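Local coordinates for secreted effector protein sseI (Salmonella enterica subsp. enterica serovar Typhimurium, PDB 4G29) that is a virulence factor delivered into host cells, whose catalytic domain belongs to the cysteine protease superfamily and probably acts through a papain-like catalytic centre, at residues A[60-64]-A[136-141]; A[9-13]-A[123-127]. All coordinates share one frame; numbering follows the deposited sequence.

Contact 1 (A[60-64]-A[136-141]); sequences NIRYR and TDFSNS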
loop_
_atom_site.group_PDB
_atom_site.type_symbol
_atom_site.label_atom_id
_atom_site.label_comp_id
_atom_site.label_asym_id
_atom_site.label_seq_id
_atom_site.Cartn_x
_atom_site.Cartn_y
_atom_site.Cartn_z
ATOM N N ASN A 60 -6.892 -7.620 13.890
ATOM C CA ASN A 60 -7.265 -8.025 12.540
ATOM C C ASN A 60 -6.286 -7.405 11.518
ATOM O O ASN A 60 -6.682 -6.753 10.567
ATOM C CB ASN A 60 -8.685 -7.650 12.166
ATOM C CG ASN A 60 -9.121 -8.310 10.873
ATOM O OD1 ASN A 60 -8.546 -9.311 10.478
ATOM N ND2 ASN A 60 -10.074 -7.721 10.184
ATOM N N ILE A 61 -5.012 -7.697 11.727
ATOM C CA ILE A 61 -3.950 -7.176 10.886
ATOM C C ILE A 61 -3.942 -7.966 9.572
ATOM O O ILE A 61 -4.001 -9.187 9.559
ATOM C CB ILE A 61 -2.573 -7.277 11.556
ATOM C CG1 ILE A 61 -2.584 -6.571 12.931
ATOM C CG2 ILE A 61 -1.482 -6.787 10.578
ATOM C CD1 ILE A 61 -2.586 -5.152 12.855
ATOM N N ARG A 62 -3.945 -7.225 8.466
ATOM C CA ARG A 62 -3.873 -7.804 7.151
ATOM C C ARG A 62 -2.729 -7.138 6.395
ATOM O O ARG A 62 -2.389 -5.978 6.693
ATOM C CB ARG A 62 -5.175 -7.576 6.393
ATOM C CG ARG A 62 -6.335 -8.411 6.846
ATOM C CD ARG A 62 -7.592 -7.570 6.858
ATOM N NE ARG A 62 -7.600 -6.629 7.976
ATOM C CZ ARG A 62 -8.373 -5.550 8.088
ATOM N NH1 ARG A 62 -9.257 -5.205 7.130
ATOM N NH2 ARG A 62 -8.297 -4.812 9.181
ATOM N N TYR A 63 -2.266 -7.855 5.360
ATOM C CA TYR A 63 -1.182 -7.459 4.510
ATOM C C TYR A 63 -1.781 -7.185 3.146
ATOM O O TYR A 63 -2.355 -8.060 2.554
ATOM C CB TYR A 63 -0.133 -8.543 4.483
ATOM C CG TYR A 63 0.440 -8.806 5.858
ATOM C CD1 TYR A 63 1.383 -7.939 6.429
ATOM C CD2 TYR A 63 -0.030 -9.861 6.633
ATOM C CE1 TYR A 63 1.907 -8.174 7.682
ATOM C CE2 TYR A 63 0.436 -10.049 7.939
ATOM C CZ TYR A 63 1.406 -9.242 8.435
ATOM O OH TYR A 63 1.820 -9.514 9.724
ATOM N N ARG A 64 -1.628 -5.938 2.709
ATOM C CA ARG A 64 -2.220 -5.463 1.499
ATOM C C ARG A 64 -1.229 -5.507 0.349
ATOM O O ARG A 64 -0.261 -4.738 0.334
ATOM C CB ARG A 64 -2.788 -4.032 1.700
ATOM C CG ARG A 64 -3.561 -3.507 0.472
ATOM C CD ARG A 64 -4.460 -2.317 0.836
ATOM N NE ARG A 64 -5.565 -2.745 1.694
ATOM C CZ ARG A 64 -6.606 -1.997 2.048
ATOM N NH1 ARG A 64 -6.643 -0.728 1.707
ATOM N NH2 ARG A 64 -7.601 -2.491 2.779
ATOM N N THR A 136 -5.362 -6.787 -2.877
ATOM C CA THR A 136 -6.010 -7.826 -2.155
ATOM C C THR A 136 -5.371 -7.820 -0.745
ATOM O O THR A 136 -4.174 -7.598 -0.636
ATOM C CB THR A 136 -5.780 -9.229 -2.800
ATOM O OG1 THR A 136 -6.172 -9.226 -4.171
ATOM C CG2 THR A 136 -6.489 -10.371 -1.989
ATOM N N ASP A 137 -6.190 -7.976 0.298
ATOM C CA ASP A 137 -5.716 -8.196 1.668
ATOM C C ASP A 137 -5.552 -9.672 2.011
ATOM O O ASP A 137 -6.415 -10.523 1.683
ATOM C CB ASP A 137 -6.654 -7.504 2.676
ATOM C CG ASP A 137 -6.673 -5.998 2.560
ATOM O OD1 ASP A 137 -5.696 -5.417 2.109
ATOM O OD2 ASP A 137 -7.699 -5.379 2.938
ATOM N N PHE A 138 -4.478 -9.970 2.743
ATOM C CA PHE A 138 -4.089 -11.336 3.096
ATOM C C PHE A 138 -3.801 -11.405 4.577
ATOM O O PHE A 138 -3.409 -10.418 5.209
ATOM C CB PHE A 138 -2.823 -11.740 2.326
ATOM C CG PHE A 138 -2.980 -11.727 0.866
ATOM C CD1 PHE A 138 -3.380 -12.871 0.209
ATOM C CD2 PHE A 138 -2.668 -10.599 0.097
ATOM C CE1 PHE A 138 -3.521 -12.885 -1.169
ATOM C CE2 PHE A 138 -2.791 -10.666 -1.306
ATOM C CZ PHE A 138 -3.219 -11.768 -1.898
ATOM N N SER A 139 -3.949 -12.593 5.150
ATOM C CA SER A 139 -3.643 -12.765 6.563
ATOM C C SER A 139 -2.146 -12.980 6.773
ATOM O O SER A 139 -1.658 -12.849 7.890
ATOM C CB SER A 139 -4.454 -13.950 7.119
ATOM O OG SER A 139 -3.928 -15.127 6.525
ATOM N N ASN A 140 -1.389 -13.289 5.716
ATOM C CA ASN A 140 0.013 -13.670 5.861
ATOM C C ASN A 140 0.869 -12.869 4.883
ATOM O O ASN A 140 0.477 -12.728 3.720
ATOM C CB ASN A 140 0.140 -15.186 5.621
ATOM C CG ASN A 140 1.572 -15.668 5.648
ATOM O OD1 ASN A 140 2.319 -15.481 4.692
ATOM N ND2 ASN A 140 1.974 -16.293 6.766
ATOM N N SER A 141 1.998 -12.319 5.368
ATOM C CA SER A 141 2.788 -11.408 4.562
ATOM C C SER A 141 3.514 -12.133 3.401
ATOM O O SER A 141 3.711 -11.558 2.321
ATOM C CB SER A 141 3.798 -10.643 5.381
ATOM O OG SER A 141 4.793 -11.499 5.920
HETATM O O HOH W 1 -2.477 -11.269 10.035
HETATM O O HOH W 2 -9.641 -6.145 4.450
HETATM O O HOH W 3 4.459 -10.964 9.252
#
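Tyr63 and Phe138 pair across two neighbouring antiparallel strands, and two backbone hydrogen bonds close the ring between them. Tyr63 N gives to Phe138 O at 2.8 Å and 167°, while the return bond, from Phe138 N to Tyr63 O, is more bent. The next pair, Arg64 with Asp137, is non-hydrogen-bonded, and its side chains project from the other face of the sheet.

Charge carries that face. Arg64 grips the Asp137 carboxylate side-on, NE to OD1 at 2.7 Å and NH2 to OD2 at 2.9 Å, each oxygen offering its syn lone pair. The two planes lie only 12° apart, so the fork is nearly flat and fixes the rotation of both groups. Arg64 starts out trans to its own amide nitrogen (chi1 -175°); its CB, CG and CD pass alongside Asp137 OD1, and the bend at chi3 turns NE onto that oxygen. Arg62 reaches the same carboxylate through a water shared by its NH1 and Asp137 OD2; its NE and NH2 both fold back onto Asn60 O, and NH1 also forms a salt bridge with Asp91.

On the opposite face the Tyr63 ring is covered by Ser141, whose CB sits over its centre, a CH-pi contact 3.8 Å from the centroid. Ser139 O comes to the ring edge, 3.5 Å from Tyr63 CE2. The Tyr63 hydroxyl bonds to Ser50 and to a water. Beyond the pairing a third water bridges Ile61 O and Ser139 O, where the chains splay apart.

Strand 61-69 is flanked by strands 78-87 and 132-138. Helix 42-55 packs on Tyr63 through Met46, while helix 141-147, with Asn140 at its N-cap, lies against Tyr63 and Phe138.

Contact 2 (A[9-13]-A[123-127]); sequences TYNLT and KYRMA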
loop_
_atom_site.group_PDB
_atom_site.type_symbol
_atom_site.label_atom_id
_atom_site.label_comp_id
_atom_site.label_asym_id
_atom_site.label_seq_id
_atom_site.Cartn_x
_atom_site.Cartn_y
_atom_site.Cartn_z
ATOM N N THR A 9 -4.504 18.566 1.291
ATOM C CA THR A 9 -4.797 17.432 2.236
ATOM C C THR A 9 -3.539 16.755 2.827
ATOM O O THR A 9 -2.417 17.229 2.650
ATOM C CB THR A 9 -5.806 16.428 1.628
ATOM O OG1 THR A 9 -5.262 15.817 0.449
ATOM C CG2 THR A 9 -7.089 17.196 1.277
ATOM N N TYR A 10 -3.734 15.663 3.561
ATOM C CA TYR A 10 -2.783 15.227 4.575
ATOM C C TYR A 10 -2.309 13.809 4.341
ATOM O O TYR A 10 -2.931 13.060 3.598
ATOM C CB TYR A 10 -3.433 15.285 5.956
ATOM C CG TYR A 10 -4.854 14.759 5.986
ATOM C CD1 TYR A 10 -5.942 15.561 5.583
ATOM C CD2 TYR A 10 -5.124 13.456 6.367
ATOM C CE1 TYR A 10 -7.229 15.068 5.584
ATOM C CE2 TYR A 10 -6.434 12.972 6.379
ATOM C CZ TYR A 10 -7.467 13.770 5.984
ATOM O OH TYR A 10 -8.749 13.271 6.007
ATOM N N ASN A 11 -1.180 13.485 4.950
ATOM C CA ASN A 11 -0.618 12.128 4.869
ATOM C C ASN A 11 -0.901 11.316 6.132
ATOM O O ASN A 11 -0.806 10.056 6.113
ATOM C CB ASN A 11 0.898 12.208 4.650
ATOM C CG ASN A 11 1.273 12.658 3.263
ATOM O OD1 ASN A 11 0.443 12.740 2.363
ATOM N ND2 ASN A 11 2.555 12.956 3.073
ATOM N N LEU A 12 -1.198 12.038 7.222
ATOM C CA LEU A 12 -1.315 11.449 8.548
ATOM C C LEU A 12 -2.657 11.809 9.142
ATOM O O LEU A 12 -2.934 12.980 9.338
ATOM C CB LEU A 12 -0.189 11.958 9.460
ATOM C CG LEU A 12 1.237 11.617 9.017
ATOM C CD1 LEU A 12 2.305 12.280 9.867
ATOM C CD2 LEU A 12 1.471 10.125 8.971
ATOM N N THR A 13 -3.457 10.807 9.455
ATOM C CA THR A 13 -4.779 11.058 10.031
ATOM C C THR A 13 -4.702 11.497 11.486
ATOM O O THR A 13 -3.722 11.195 12.169
ATOM C CB THR A 13 -5.645 9.779 9.955
ATOM O OG1 THR A 13 -6.991 10.128 10.291
ATOM C CG2 THR A 13 -5.117 8.685 10.887
ATOM N N LYS A 123 -6.293 8.963 -1.212
ATOM C CA LYS A 123 -4.941 9.459 -1.494
ATOM C C LYS A 123 -4.377 8.873 -2.811
ATOM O O LYS A 123 -3.840 9.610 -3.658
ATOM C CB LYS A 123 -3.986 9.135 -0.347
ATOM C CG LYS A 123 -2.669 9.913 -0.403
ATOM C CD LYS A 123 -2.846 11.353 0.016
ATOM C CE LYS A 123 -1.560 12.135 -0.019
ATOM N NZ LYS A 123 -1.734 13.601 0.333
ATOM N N TYR A 124 -4.529 7.568 -3.006
ATOM C CA TYR A 124 -4.065 6.897 -4.211
ATOM C C TYR A 124 -4.859 7.336 -5.418
ATOM O O TYR A 124 -4.282 7.602 -6.452
ATOM C CB TYR A 124 -4.036 5.361 -4.045
ATOM C CG TYR A 124 -2.745 4.869 -3.444
ATOM C CD1 TYR A 124 -2.464 5.049 -2.097
ATOM C CD2 TYR A 124 -1.788 4.270 -4.258
ATOM C CE1 TYR A 124 -1.259 4.602 -1.542
ATOM C CE2 TYR A 124 -0.546 3.852 -3.721
ATOM C CZ TYR A 124 -0.327 4.000 -2.350
ATOM O OH TYR A 124 0.886 3.568 -1.823
ATOM N N ARG A 125 -6.166 7.502 -5.259
ATOM C CA ARG A 125 -6.967 8.052 -6.361
ATOM C C ARG A 125 -6.555 9.445 -6.811
ATOM O O ARG A 125 -6.535 9.710 -8.014
ATOM C CB ARG A 125 -8.436 8.035 -5.999
ATOM C CG ARG A 125 -8.997 6.647 -5.929
ATOM C CD ARG A 125 -10.502 6.708 -5.688
ATOM N NE ARG A 125 -11.109 5.384 -5.587
ATOM C CZ ARG A 125 -12.287 5.112 -5.017
ATOM N NH1 ARG A 125 -13.031 6.066 -4.441
ATOM N NH2 ARG A 125 -12.710 3.851 -4.965
HETATM N N MSE A 126 -6.214 10.324 -5.884
HETATM C CA MSE A 126 -5.850 11.695 -6.267
HETATM C C MSE A 126 -4.419 11.727 -6.813
HETATM O O MSE A 126 -4.031 12.701 -7.438
HETATM C CB MSE A 126 -6.070 12.692 -5.115
HETATM C CG MSE A 126 -5.243 12.471 -3.859
HETATM SE SE MSE A 126 -5.666 13.597 -2.248
HETATM C CE MSE A 126 -4.607 15.215 -2.701
ATOM N N ALA A 127 -3.640 10.661 -6.581
ATOM C CA ALA A 127 -2.268 10.583 -7.058
ATOM C C ALA A 127 -2.176 10.208 -8.538
ATOM O O ALA A 127 -1.117 10.419 -9.124
ATOM C CB ALA A 127 -1.467 9.590 -6.227
#
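Lys123 reaches from helix 117-126 to the loop near the N terminus, where its ammonium meets Asn11. NZ gives a weak hydrogen bond to Asn11 OD1 at 3.1 Å, and CE lies almost as close to the same oxygen. The lysine chain sets off pointing away from its backbone nitrogen (chi1 -165°), turns once at chi2, and then runs fully extended, which carries NZ out to the loop. Tyr10 O is a more distant neighbour, 3.5 Å from Lys123 NZ. The amide nitrogen of Asn11 has a firmer partner, Asn110 OD1. This is the closer-knit half: Lys123 is buried and also packs on Leu109.

The outer half is the solvent side, where side chains touch without a hydrogen bond. Exposed Thr9, the first modelled residue, meets exposed Met126, a selenomethionine, through OG1 alone, 3.3 Å from CE and 3.5 Å from SE. The Thr9 and Met126 side chains run antiparallel, side by side.

Nearby, Tyr10 OH bonds to Glu119 on the same helix. The loop runs along strand 113-116, with backbone bonds from Asn11 and Thr13 to Ile114, and Leu12 packs on Ala18 and Leu22 of helix 18-26.

In the fold
From the N terminus, the chain first lays down 9-13, then passes through three helices before strand 61-69 begins. Residues 60-64 leave contact 1 open while strands 78-87, 90-95 and 113-116 are added. Helix 117-126 comes next and closes contact 2 at 123-127, a loop of more than a hundred residues. Strand 132-138 then returns beside strand 61-69 and completes contact 1. The segments therefore alternate, and the two closures cross instead of nesting. Contact 1 ties strand 61-69 to strand 132-138 and the start of helix 141-147; contact 2 ties the N-terminal loop to helix 117-126. Their centres lie about 21 Å apart, on opposite sides of the chain's centre.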